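Local structure of transcriptional regulatory protein RcsB (Salmonella typhimurium, 5O8Z) at residues Met4-Ala9 against Val52-Leu57; Glu155-Arg160 against Lys173-Ser178; Ile106-Gly111 against Glu132-Leu137; Lys149-Lys154 against Met191-Glu196. The protein acts as the response regulator of the Rcs signalling system, probably binding regulatory DNA to control transcription of numerous genes, with or without RcsA. All coordinates share one frame; numbering follows the deposited sequence. Where two conformers were deposited one is given.

From the N terminus, contact 1 closes the first loop, bringing strand 52-55 alongside strand 4-9 in the parallel sheet of the receiver domain. Contact 3 follows in series and lays helix 132-144 against strand 105-108, an outermost strand of that sheet; K109 reaches back to D56 of contact 1, and both contacts touch the beryllium trifluoride. The chain then enters the LuxR-type DNA-binding region. Contact 4 closes a loop from 149-154 to 191-196, and contact 2, between 155-160 and 173-178, lies wholly within that loop. These two share helix 153-162 and touch through the E155-K192 salt bridge, whereas contacts 1 and 2 lie on opposite sides of the chain's centre.

Contact 1: Met4-Ala9 against Val52-Leu57; sequences MNVIIA and VLITDL. With MG (magnesium ion), chain F; BEF (beryllium trifluoride ion), chain E.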
loop_
_atom_site.group_PDB
_atom_site.type_symbol
_atom_site.label_atom_id
_atom_site.label_comp_id
_atom_site.label_asym_id
_atom_site.label_seq_id
_atom_site.Cartn_x
_atom_site.Cartn_y
_atom_site.Cartn_z
ATOM N N MET B 4 7.325 23.715 -14.264
ATOM C CA MET B 4 6.886 22.374 -14.572
ATOM C C MET B 4 5.468 22.245 -14.049
ATOM O O MET B 4 5.239 22.387 -12.845
ATOM C CB MET B 4 7.795 21.338 -13.891
ATOM C CG MET B 4 8.711 20.568 -14.835
ATOM S SD MET B 4 9.834 19.429 -13.966
ATOM C CE MET B 4 8.766 18.695 -12.729
ATOM N N ASN B 5 4.532 21.979 -14.959
ATOM C CA ASN B 5 3.145 21.678 -14.610
ATOM C C ASN B 5 2.995 20.202 -14.301
ATOM O O ASN B 5 3.373 19.352 -15.110
ATOM C CB ASN B 5 2.206 22.089 -15.735
ATOM C CG ASN B 5 2.132 23.602 -15.894
ATOM O OD1 ASN B 5 2.164 24.335 -14.907
ATOM N ND2 ASN B 5 2.046 24.066 -17.130
ATOM N N VAL B 6 2.414 19.917 -13.143
ATOM C CA VAL B 6 2.419 18.580 -12.576
ATOM C C VAL B 6 1.000 18.074 -12.364
ATOM O O VAL B 6 0.153 18.764 -11.795
ATOM C CB VAL B 6 3.199 18.542 -11.237
ATOM C CG1 VAL B 6 3.180 17.148 -10.630
ATOM C CG2 VAL B 6 4.641 18.966 -11.475
ATOM N N ILE B 7 0.765 16.856 -12.838
ATOM C CA ILE B 7 -0.447 16.112 -12.525
ATOM C C ILE B 7 -0.071 15.040 -11.512
ATOM O O ILE B 7 0.929 14.358 -11.670
ATOM C CB ILE B 7 -1.064 15.477 -13.788
ATOM C CG1 ILE B 7 -1.697 16.593 -14.628
ATOM C CG2 ILE B 7 -2.118 14.430 -13.426
ATOM C CD1 ILE B 7 -2.412 16.129 -15.883
ATOM N N ILE B 8 -0.900 14.900 -10.491
ATOM C CA ILE B 8 -0.724 13.882 -9.465
ATOM C C ILE B 8 -1.892 12.929 -9.502
ATOM O O ILE B 8 -3.039 13.354 -9.610
ATOM C CB ILE B 8 -0.663 14.508 -8.078
ATOM C CG1 ILE B 8 0.448 15.555 -7.995
ATOM C CG2 ILE B 8 -0.385 13.432 -7.046
ATOM C CD1 ILE B 8 0.309 16.478 -6.782
ATOM N N ALA B 9 -1.614 11.640 -9.373
ATOM C CA ALA B 9 -2.664 10.642 -9.333
ATOM C C ALA B 9 -2.392 9.599 -8.259
ATOM O O ALA B 9 -1.344 8.972 -8.271
ATOM C CB ALA B 9 -2.808 9.970 -10.694
ATOM N N VAL B 52 4.636 16.784 -16.500
ATOM C CA VAL B 52 4.998 15.646 -15.681
ATOM C C VAL B 52 3.760 15.032 -15.015
ATOM O O VAL B 52 2.857 15.745 -14.594
ATOM C CB VAL B 52 6.028 16.053 -14.597
ATOM C CG1 VAL B 52 6.476 14.839 -13.807
ATOM C CG2 VAL B 52 7.225 16.743 -15.238
ATOM N N LEU B 53 3.739 13.704 -14.952
ATOM C CA LEU B 53 2.756 12.963 -14.190
ATOM C C LEU B 53 3.482 12.241 -13.037
ATOM O O LEU B 53 4.425 11.523 -13.278
ATOM C CB LEU B 53 2.055 11.937 -15.090
ATOM C CG LEU B 53 1.212 10.845 -14.421
ATOM C CD1 LEU B 53 0.076 11.451 -13.601
ATOM C CD2 LEU B 53 0.644 9.894 -15.446
ATOM N N ILE B 54 3.027 12.462 -11.803
ATOM C CA ILE B 54 3.444 11.705 -10.635
ATOM C C ILE B 54 2.285 10.772 -10.343
ATOM O O ILE B 54 1.230 11.237 -9.911
ATOM C CB ILE B 54 3.664 12.623 -9.411
ATOM C CG1 ILE B 54 4.733 13.680 -9.721
ATOM C CG2 ILE B 54 3.989 11.775 -8.183
ATOM C CD1 ILE B 54 4.859 14.761 -8.655
ATOM N N THR B 55 2.468 9.476 -10.588
ATOM C CA THR B 55 1.355 8.525 -10.531
ATOM C C THR B 55 1.594 7.342 -9.662
ATOM O O THR B 55 2.666 6.785 -9.607
ATOM C CB THR B 55 0.896 7.998 -11.917
ATOM O OG1 THR B 55 -0.347 7.265 -11.776
ATOM C CG2 THR B 55 1.940 7.088 -12.592
ATOM N N ASP B 56 0.502 6.924 -9.051
ATOM C CA ASP B 56 0.398 5.703 -8.295
ATOM C C ASP B 56 0.254 4.517 -9.261
ATOM O O ASP B 56 -0.102 4.734 -10.406
ATOM C CB ASP B 56 -0.839 5.840 -7.414
ATOM C CG ASP B 56 -0.946 4.772 -6.401
ATOM O OD1 ASP B 56 0.086 4.191 -6.036
ATOM O OD2 ASP B 56 -2.065 4.515 -5.954
ATOM N N LEU B 57 0.564 3.291 -8.801
ATOM C CA LEU B 57 0.376 2.065 -9.591
ATOM C C LEU B 57 -0.965 1.392 -9.321
ATOM O O LEU B 57 -1.636 1.020 -10.271
ATOM C CB LEU B 57 1.486 1.019 -9.347
ATOM C CG LEU B 57 2.876 1.209 -9.966
ATOM C CD1 LEU B 57 3.789 0.027 -9.602
ATOM C CD2 LEU B 57 2.843 1.369 -11.481
HETATM MG MG MG F . -2.902 3.168 -4.608
HETATM BE BE BEF E . 0.144 2.644 -5.039
HETATM F F1 BEF E . -1.219 2.104 -4.787
HETATM F F2 BEF E . 0.823 1.748 -6.020
HETATM F F3 BEF E . 1.039 2.902 -3.876
HETATM O O HOH W 1 0.895 10.070 -7.179
HETATM O O HOH W 2 -2.480 4.261 -2.894
HETATM O O HOH W 3 -4.000 1.899 -3.506
#
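I7 is gripped by backbone bonds in both directions: its N donates to V52 O at 2.9 Å, and its O accepts from I54 N at 2.8 Å. The pattern extends to A9, whose N gives to I54 O and whose O receives D56 N, fixing two parallel strands at 22°. Side chains alternate between the faces. On one, V6 CG1 meets I54 CD1 at 3.5 Å, and M4 folds its CE onto V52 CG2; helix 115-124 packs over M4, V52 and I54. On the other, I7 CG2 lies 3.7 Å from L53 CD1. This hydrocarbon part is tightly packed and buried.

Beyond T55 the second strand gives way to a loop, and the site turns polar and hydrated. D56 CG stands anti to the backbone N (chi1 -170°), sending the carboxylate away from strand 4-9. Its OD1 is bonded to the beryllium at 1.8 Å, while OD2 binds magnesium at 2.1 Å beside two waters, D11 and S58 O. L57 N donates to F2 of the same group at 3.2 Å. The trifluoride mimics a phosphoryl group, consistent with D56 as the predicted phosphorylation site, at the C-terminal end of a central strand in a CheY-like receiver domain.

Contact 2: Glu155-Arg160 against Lys173-Ser178; sequences ESEVLR and KKLNRS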
loop_
_atom_site.group_PDB
_atom_site.type_symbol
_atom_site.label_atom_id
_atom_site.label_comp_id
_atom_site.label_asym_id
_atom_site.label_seq_id
_atom_site.Cartn_x
_atom_site.Cartn_y
_atom_site.Cartn_z
ATOM N N GLU B 155 2.518 -19.879 -21.409
ATOM C CA GLU B 155 2.791 -19.338 -20.070
ATOM C C GLU B 155 1.845 -18.188 -19.709
ATOM O O GLU B 155 1.292 -18.152 -18.607
ATOM C CB GLU B 155 4.239 -18.873 -19.980
ATOM C CG GLU B 155 5.234 -20.020 -19.924
ATOM C CD GLU B 155 6.689 -19.606 -20.075
ATOM O OE1 GLU B 155 6.980 -18.502 -20.606
ATOM O OE2 GLU B 155 7.568 -20.401 -19.685
ATOM N N SER B 156 1.668 -17.253 -20.641
ATOM C CA SER B 156 0.729 -16.149 -20.447
ATOM C C SER B 156 -0.694 -16.662 -20.182
ATOM O O SER B 156 -1.393 -16.122 -19.316
ATOM C CB SER B 156 0.751 -15.203 -21.643
ATOM O OG SER B 156 2.083 -14.806 -21.926
ATOM N N GLU B 157 -1.088 -17.712 -20.902
ATOM C CA GLU B 157 -2.411 -18.345 -20.770
ATOM C C GLU B 157 -2.683 -18.900 -19.368
ATOM O O GLU B 157 -3.726 -18.641 -18.799
ATOM C CB GLU B 157 -2.563 -19.471 -21.805
ATOM C CG GLU B 157 -3.984 -19.769 -22.264
ATOM C CD GLU B 157 -4.020 -20.472 -23.621
ATOM O OE1 GLU B 157 -3.039 -21.180 -23.972
ATOM O OE2 GLU B 157 -5.030 -20.311 -24.352
ATOM N N VAL B 158 -1.730 -19.648 -18.817
ATOM C CA VAL B 158 -1.828 -20.153 -17.439
ATOM C C VAL B 158 -1.898 -18.985 -16.409
ATOM O O VAL B 158 -2.685 -19.041 -15.459
ATOM C CB VAL B 158 -0.653 -21.103 -17.098
ATOM C CG1 VAL B 158 -0.683 -21.497 -15.640
ATOM C CG2 VAL B 158 -0.690 -22.361 -17.973
ATOM N N LEU B 159 -1.089 -17.944 -16.612
ATOM C CA LEU B 159 -0.986 -16.854 -15.642
ATOM C C LEU B 159 -2.220 -15.945 -15.649
ATOM O O LEU B 159 -2.674 -15.539 -14.579
ATOM C CB LEU B 159 0.316 -16.056 -15.809
ATOM C CG LEU B 159 1.433 -16.424 -14.812
ATOM C CD1 LEU B 159 1.641 -17.921 -14.629
ATOM C CD2 LEU B 159 2.745 -15.754 -15.221
ATOM N N ARG B 160 -2.769 -15.667 -16.831
ATOM C CA ARG B 160 -4.004 -14.891 -16.951
ATOM C C ARG B 160 -5.162 -15.506 -16.165
ATOM O O ARG B 160 -5.983 -14.769 -15.626
ATOM C CB ARG B 160 -4.387 -14.702 -18.406
ATOM N N LYS B 173 -7.856 -28.480 -15.984
ATOM C CA LYS B 173 -9.144 -28.860 -16.570
ATOM C C LYS B 173 -9.614 -27.834 -17.598
ATOM O O LYS B 173 -10.031 -28.206 -18.684
ATOM C CB LYS B 173 -10.202 -29.055 -15.485
ATOM N N LYS B 174 -9.532 -26.556 -17.253
ATOM C CA LYS B 174 -9.955 -25.464 -18.146
ATOM C C LYS B 174 -9.215 -25.381 -19.498
ATOM O O LYS B 174 -9.827 -25.089 -20.533
ATOM C CB LYS B 174 -9.817 -24.128 -17.425
ATOM C CG LYS B 174 -10.937 -23.851 -16.444
ATOM C CD LYS B 174 -10.647 -22.602 -15.618
ATOM C CE LYS B 174 -11.926 -21.908 -15.173
ATOM N NZ LYS B 174 -12.533 -21.089 -16.264
ATOM N N LEU B 175 -7.905 -25.624 -19.477
ATOM C CA LEU B 175 -7.078 -25.616 -20.692
ATOM C C LEU B 175 -6.926 -27.008 -21.337
ATOM O O LEU B 175 -6.382 -27.125 -22.435
ATOM C CB LEU B 175 -5.705 -25.010 -20.381
ATOM C CG LEU B 175 -5.719 -23.596 -19.765
ATOM C CD1 LEU B 175 -4.311 -23.107 -19.443
ATOM C CD2 LEU B 175 -6.447 -22.583 -20.642
ATOM N N ASN B 176 -7.429 -28.047 -20.662
ATOM C CA ASN B 176 -7.297 -29.441 -21.090
ATOM C C ASN B 176 -5.823 -29.875 -21.163
ATOM O O ASN B 176 -5.360 -30.439 -22.165
ATOM C CB ASN B 176 -8.051 -29.705 -22.405
ATOM C CG ASN B 176 -8.293 -31.191 -22.656
ATOM O OD1 ASN B 176 -7.972 -32.035 -21.817
ATOM N ND2 ASN B 176 -8.818 -31.520 -23.833
ATOM N N ARG B 177 -5.105 -29.589 -20.075
ATOM C CA ARG B 177 -3.696 -29.955 -19.916
ATOM C C ARG B 177 -3.520 -30.671 -18.601
ATOM O O ARG B 177 -4.279 -30.440 -17.677
ATOM C CB ARG B 177 -2.802 -28.716 -19.899
ATOM C CG ARG B 177 -2.502 -28.138 -21.260
ATOM C CD ARG B 177 -1.788 -26.800 -21.126
ATOM N NE ARG B 177 -2.176 -25.882 -22.194
ATOM C CZ ARG B 177 -1.844 -24.595 -22.262
ATOM N NH1 ARG B 177 -1.073 -24.027 -21.331
ATOM N NH2 ARG B 177 -2.276 -23.873 -23.302
ATOM N N SER B 178 -2.498 -31.515 -18.514
ATOM C CA SER B 178 -2.160 -32.172 -17.258
ATOM C C SER B 178 -1.694 -31.154 -16.185
ATOM O O SER B 178 -1.322 -30.009 -16.491
ATOM C CB SER B 178 -1.079 -33.229 -17.477
ATOM O OG SER B 178 0.195 -32.636 -17.614
#
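In the LuxR-type DNA-binding domain, helix 153-162 packs through E157 and V158 on L175 and R177 of the predicted helix-turn-helix (168-187), where helix 168-175 ends and the chain turns toward helix 179-193. The turn is a Schellman motif with N176, of positive phi, as its C-prime residue. R177 follows directly, and its side chain runs back to helix 153-162.

L175 points at that helix and splits its two methyls between neighbours. CD1 lies 4.0 Å from V158 CG2, the side chains nearly perpendicular, and CD2 lies 4.1 Å from E157 CG, where the aliphatic parts run antiparallel past one another. CD1 also sits 3.9 Å above one face of the R177 guanidinium, displaced to the edge of the group, so the leucine packs against both the valine and the cation. V158 CG2 approaches R177 NH1 obliquely at 3.8 Å.

The polar link is on the exposed side. E157 CG stands anti to the backbone N (chi1 -152°), and the extended chain carries its carboxylate out to the arginine. A second partner, Q185 of helix 179-193, accepts from R177 NH1 and joins the third helix to the arrangement. R177 NH2 makes the salt bridge to E157 OE1 at 2.9 Å, reaching the oxygen from 47° out of the carboxylate plane, with the two flat groups turned 68° apart.

Contact 3: Ile106-Gly111 against Glu132-Leu137; sequences IVLKQG and ESVSRL. With BEF (beryllium trifluoride ion), chain E.
L108 carries its CG anti to the carbonyl carbon (chi1 -61°), and V134 has CG1 anti to the backbone N (chi1 175°), which leaves CG2 beside that N and facing the strand; L108 CG and V134 CG2 thus come to 3.8 Å, the side chains crossing obliquely. V134 CG2 is also 3.6 Å from I106 O, so one methyl fills the angle between strand backbone and leucine. Its other methyl, CG1, faces I106 CB at 4.3 Å. From the preceding position, S133 meets L108 CD1 with its backbone O at 3.7 Å and with its side chain.

Across the segments the direct contact is van der Waals packing, largely of aliphatic groups, and the polar link passes through a water. That water accepts from L108 N at 2.8 Å and is hydrogen-bonded to S133 OG at 3.2 Å. Strand 106-108 and helix segment 132-137 run at 102°, and L95 of helix 92-100 packs on both I106 and L108.

Just past the strand, a type I turn from L108 to G111 is closed by G111 N on L108 O. K109 leaves this turn with an extended chain, and its NZ donates to F3 of the beryllium trifluoride at 2.8 Å while forming a salt bridge with D10. The helix thus packs on an outermost strand of a CheY-like receiver sheet, whose C-terminal end supplies the lysine of the phosphoryl-type site.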
loop_
_atom_site.group_PDB
_atom_site.type_symbol
_atom_site.label_atom_id
_atom_site.label_comp_id
_atom_site.label_asym_id
_atom_site.label_seq_id
_atom_site.Cartn_x
_atom_site.Cartn_y
_atom_site.Cartn_z
ATOM N N ILE B 106 11.277 6.255 -10.539
ATOM C CA ILE B 106 10.528 5.432 -9.608
ATOM C C ILE B 106 10.859 5.826 -8.156
ATOM O O ILE B 106 12.029 5.844 -7.750
ATOM C CB ILE B 106 10.840 3.933 -9.795
ATOM C CG1 ILE B 106 10.649 3.506 -11.263
ATOM C CG2 ILE B 106 9.916 3.117 -8.896
ATOM C CD1 ILE B 106 11.104 2.109 -11.602
ATOM N N VAL B 107 9.824 6.073 -7.364
ATOM C CA VAL B 107 9.988 6.407 -5.947
ATOM C C VAL B 107 9.096 5.514 -5.126
ATOM O O VAL B 107 7.937 5.301 -5.478
ATOM C CB VAL B 107 9.611 7.882 -5.650
ATOM C CG1 VAL B 107 9.764 8.198 -4.164
ATOM C CG2 VAL B 107 10.472 8.821 -6.454
ATOM N N LEU B 108 9.625 4.995 -4.033
ATOM C CA LEU B 108 8.837 4.175 -3.134
ATOM C C LEU B 108 8.244 5.017 -2.016
ATOM O O LEU B 108 8.942 5.839 -1.398
ATOM C CB LEU B 108 9.686 3.060 -2.518
ATOM C CG LEU B 108 10.276 2.088 -3.515
ATOM C CD1 LEU B 108 11.246 1.117 -2.848
ATOM C CD2 LEU B 108 9.165 1.347 -4.253
ATOM N N LYS B 109 6.975 4.758 -1.713
ATOM C CA LYS B 109 6.330 5.333 -0.515
ATOM C C LYS B 109 7.007 4.879 0.785
ATOM O O LYS B 109 7.015 5.632 1.752
ATOM C CB LYS B 109 4.835 5.010 -0.475
ATOM C CG LYS B 109 4.052 5.527 -1.676
ATOM C CD LYS B 109 2.597 5.104 -1.633
ATOM C CE LYS B 109 1.773 5.809 -2.720
ATOM N NZ LYS B 109 0.342 5.359 -2.783
ATOM N N GLN B 110 7.568 3.658 0.797
ATOM C CA GLN B 110 8.411 3.169 1.913
ATOM C C GLN B 110 9.802 3.805 1.928
ATOM O O GLN B 110 10.609 3.407 2.751
ATOM C CB GLN B 110 8.679 1.645 1.844
ATOM C CG GLN B 110 7.489 0.743 1.664
ATOM C CD GLN B 110 7.114 0.508 0.214
ATOM O OE1 GLN B 110 7.103 1.438 -0.608
ATOM N NE2 GLN B 110 6.753 -0.708 -0.091
ATOM N N GLY B 111 10.117 4.713 1.011
ATOM C CA GLY B 111 11.475 5.284 0.903
ATOM C C GLY B 111 11.706 6.477 1.797
ATOM O O GLY B 111 11.038 6.635 2.813
ATOM N N GLU B 132 18.324 4.596 -3.560
ATOM C CA GLU B 132 18.994 3.369 -3.127
ATOM C C GLU B 132 17.992 2.241 -2.882
ATOM O O GLU B 132 18.199 1.126 -3.342
ATOM C CB GLU B 132 19.885 3.628 -1.876
ATOM C CG GLU B 132 19.465 2.979 -0.538
ATOM C CD GLU B 132 18.312 3.653 0.206
ATOM O OE1 GLU B 132 17.771 3.015 1.151
ATOM O OE2 GLU B 132 17.935 4.801 -0.148
ATOM N N SER B 133 16.896 2.566 -2.197
ATOM C CA SER B 133 15.832 1.616 -1.840
ATOM C C SER B 133 15.213 0.931 -3.070
ATOM O O SER B 133 14.743 -0.207 -2.990
ATOM C CB SER B 133 14.725 2.358 -1.079
ATOM O OG SER B 133 14.258 3.470 -1.842
ATOM N N VAL B 134 15.202 1.648 -4.187
ATOM C CA VAL B 134 14.789 1.117 -5.495
ATOM C C VAL B 134 15.942 0.344 -6.126
ATOM O O VAL B 134 15.739 -0.766 -6.573
ATOM C CB VAL B 134 14.343 2.251 -6.444
ATOM C CG1 VAL B 134 14.025 1.738 -7.849
ATOM C CG2 VAL B 134 13.135 2.954 -5.858
ATOM N N SER B 135 17.139 0.936 -6.146
ATOM C CA SER B 135 18.344 0.285 -6.712
ATOM C C SER B 135 18.636 -1.103 -6.156
ATOM O O SER B 135 18.966 -2.009 -6.922
ATOM C CB SER B 135 19.578 1.153 -6.515
ATOM O OG SER B 135 19.571 2.208 -7.451
ATOM N N ARG B 136 18.510 -1.254 -4.834
ATOM C CA ARG B 136 18.812 -2.513 -4.147
ATOM C C ARG B 136 17.987 -3.674 -4.697
ATOM O O ARG B 136 18.546 -4.675 -5.148
ATOM C CB ARG B 136 18.593 -2.386 -2.634
ATOM C CG ARG B 136 19.533 -1.425 -1.899
ATOM C CD ARG B 136 21.024 -1.761 -2.029
ATOM N NE ARG B 136 21.567 -1.395 -3.347
ATOM C CZ ARG B 136 21.847 -0.153 -3.762
ATOM N NH1 ARG B 136 21.672 0.909 -2.967
ATOM N NH2 ARG B 136 22.325 0.035 -4.992
ATOM N N LEU B 137 16.667 -3.537 -4.699
ATOM C CA LEU B 137 15.829 -4.679 -5.124
ATOM C C LEU B 137 15.752 -4.850 -6.656
ATOM O O LEU B 137 15.434 -5.939 -7.136
ATOM C CB LEU B 137 14.461 -4.731 -4.416
ATOM C CG LEU B 137 13.823 -3.496 -3.795
ATOM C CD1 LEU B 137 13.393 -2.593 -4.916
ATOM C CD2 LEU B 137 12.651 -3.874 -2.911
HETATM BE BE BEF E . 0.144 2.644 -5.039
HETATM F F1 BEF E . -1.219 2.104 -4.787
HETATM F F2 BEF E . 0.823 1.748 -6.020
HETATM F F3 BEF E . 1.039 2.902 -3.876
HETATM O O HOH W 4 12.101 5.590 -2.813
#

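Contact 4: Lys149-Lys154 against Met191-Glu196; sequences KRLSPK and MKLGVE
This is a surface contact in the LuxR-type helix-turn-helix domain: the loop leading into helix 153-162 lies across the C-terminal end of helix 179-193. K192 and L193, on the last turn of that helix, meet K149, R150 and L151. A Schellman motif ends the helix, with G194, of positive phi, as the C-prime residue and V195 N bonded back to M190 O.

The two leucines form the apolar half. L151 CD1 reaches L193 CD2 at 3.6 Å and L193 CG at 3.8 Å, the side chains crossing at about a right angle. Both leucines also touch L159 of helix 153-162, while L193 packs further on Y204 of helix 198-207, which places the pair at the border of the small helical core.

The other half is carried by K192. Its CG is anti to the carbonyl carbon (chi1 -71°) and the rest of the chain is extended, carrying the methylenes across the loop at R150. CG passes K149 CB at 4.0 Å, and CD lies 3.5 Å from R150 O. The ammonium group forms a salt bridge with E155 OE1, which also accepts S152 N; S152 and E155 form a capping box at the start of helix 153-162, and this carboxylate oxygen joins the helix end to the loop. At the same ammonium, NZ donates to R150 O at 2.9 Å, tilted 23° from the carbonyl plane, with a C=O...N angle of 148°.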
loop_
_atom_site.group_PDB
_atom_site.type_symbol
_atom_site.label_atom_id
_atom_site.label_comp_id
_atom_site.label_asym_id
_atom_site.label_seq_id
_atom_site.Cartn_x
_atom_site.Cartn_y
_atom_site.Cartn_z
ATOM N N LYS B 149 14.088 -12.247 -20.576
ATOM C CA LYS B 149 13.102 -13.210 -21.080
ATOM C C LYS B 149 11.644 -12.763 -20.887
ATOM O O LYS B 149 11.307 -12.132 -19.881
ATOM C CB LYS B 149 13.334 -14.586 -20.449
ATOM C CG LYS B 149 14.743 -15.131 -20.680
ATOM C CD LYS B 149 14.760 -16.646 -20.843
ATOM C CE LYS B 149 16.154 -17.230 -20.643
ATOM N NZ LYS B 149 17.138 -16.787 -21.670
ATOM N N ARG B 150 10.811 -13.096 -21.880
ATOM C CA ARG B 150 9.378 -12.773 -21.886
ATOM C C ARG B 150 8.564 -14.070 -21.891
ATOM O O ARG B 150 9.084 -15.146 -22.222
ATOM C CB ARG B 150 9.000 -11.928 -23.114
ATOM C CG ARG B 150 9.975 -10.821 -23.498
ATOM C CD ARG B 150 9.952 -9.637 -22.545
ATOM N NE ARG B 150 11.122 -8.781 -22.738
ATOM C CZ ARG B 150 11.283 -7.954 -23.765
ATOM N NH1 ARG B 150 10.345 -7.855 -24.697
ATOM N NH2 ARG B 150 12.384 -7.223 -23.861
ATOM N N LEU B 151 7.287 -13.955 -21.536
ATOM C CA LEU B 151 6.386 -15.106 -21.431
ATOM C C LEU B 151 5.974 -15.629 -22.800
ATOM O O LEU B 151 5.724 -14.848 -23.711
ATOM C CB LEU B 151 5.123 -14.744 -20.642
ATOM C CG LEU B 151 5.165 -14.737 -19.113
ATOM C CD1 LEU B 151 6.354 -13.987 -18.559
ATOM C CD2 LEU B 151 3.869 -14.152 -18.583
ATOM N N SER B 152 5.887 -16.955 -22.930
ATOM C CA SER B 152 5.334 -17.577 -24.136
ATOM C C SER B 152 3.813 -17.469 -24.077
ATOM O O SER B 152 3.256 -17.202 -23.011
ATOM C CB SER B 152 5.750 -19.048 -24.227
ATOM O OG SER B 152 4.957 -19.853 -23.361
ATOM N N PRO B 153 3.124 -17.713 -25.203
ATOM C CA PRO B 153 1.659 -17.690 -25.168
ATOM C C PRO B 153 1.068 -18.709 -24.203
ATOM O O PRO B 153 0.074 -18.431 -23.544
ATOM C CB PRO B 153 1.258 -18.044 -26.606
ATOM C CG PRO B 153 2.433 -17.702 -27.432
ATOM C CD PRO B 153 3.647 -17.819 -26.577
ATOM N N LYS B 154 1.672 -19.887 -24.135
ATOM C CA LYS B 154 1.235 -20.892 -23.195
ATOM C C LYS B 154 1.353 -20.414 -21.760
ATOM O O LYS B 154 0.401 -20.523 -21.014
ATOM C CB LYS B 154 2.012 -22.184 -23.381
ATOM C CG LYS B 154 1.553 -23.000 -24.573
ATOM C CD LYS B 154 2.381 -24.265 -24.668
ATOM C CE LYS B 154 1.978 -25.148 -25.831
ATOM N NZ LYS B 154 0.512 -25.405 -25.842
ATOM N N MET B 191 10.099 -18.172 -13.065
ATOM C CA MET B 191 11.547 -17.974 -13.210
ATOM C C MET B 191 11.849 -16.759 -14.086
ATOM O O MET B 191 12.719 -15.953 -13.756
ATOM C CB MET B 191 12.247 -19.211 -13.778
ATOM C CG MET B 191 12.654 -20.236 -12.739
ATOM S SD MET B 191 13.350 -21.687 -13.560
ATOM C CE MET B 191 15.072 -21.210 -13.660
ATOM N N LYS B 192 11.109 -16.622 -15.178
ATOM C CA LYS B 192 11.271 -15.482 -16.095
ATOM C C LYS B 192 10.979 -14.136 -15.455
ATOM O O LYS B 192 11.709 -13.169 -15.672
ATOM C CB LYS B 192 10.373 -15.657 -17.318
ATOM C CG LYS B 192 10.854 -16.759 -18.246
ATOM C CD LYS B 192 9.873 -16.979 -19.382
ATOM C CE LYS B 192 10.412 -17.971 -20.406
ATOM N NZ LYS B 192 9.536 -17.993 -21.613
ATOM N N LEU B 193 9.887 -14.079 -14.697
ATOM C CA LEU B 193 9.441 -12.850 -14.052
ATOM C C LEU B 193 10.215 -12.529 -12.782
ATOM O O LEU B 193 10.109 -11.414 -12.274
ATOM C CB LEU B 193 7.953 -12.937 -13.719
ATOM C CG LEU B 193 7.037 -13.092 -14.938
ATOM C CD1 LEU B 193 5.625 -13.411 -14.480
ATOM C CD2 LEU B 193 7.085 -11.845 -15.813
ATOM N N GLY B 194 10.953 -13.506 -12.259
ATOM C CA GLY B 194 11.761 -13.342 -11.069
ATOM C C GLY B 194 10.967 -13.339 -9.783
ATOM O O GLY B 194 11.435 -12.791 -8.787
ATOM N N VAL B 195 9.773 -13.929 -9.797
ATOM C CA VAL B 195 8.961 -14.059 -8.585
ATOM C C VAL B 195 9.198 -15.450 -8.043
ATOM O O VAL B 195 9.120 -16.430 -8.792
ATOM C CB VAL B 195 7.449 -13.790 -8.793
ATOM C CG1 VAL B 195 7.238 -12.355 -9.249
ATOM C CG2 VAL B 195 6.796 -14.752 -9.781
ATOM N N GLU B 196 9.494 -15.520 -6.746
ATOM C CA GLU B 196 9.932 -16.753 -6.093
ATOM C C GLU B 196 8.817 -17.547 -5.390
ATOM O O GLU B 196 9.031 -18.701 -5.041
ATOM C CB GLU B 196 11.057 -16.429 -5.093
ATOM C CG GLU B 196 12.122 -17.515 -4.989
ATOM C CD GLU B 196 12.919 -17.700 -6.278
ATOM O OE1 GLU B 196 13.360 -16.676 -6.863
ATOM O OE2 GLU B 196 13.105 -18.868 -6.701
#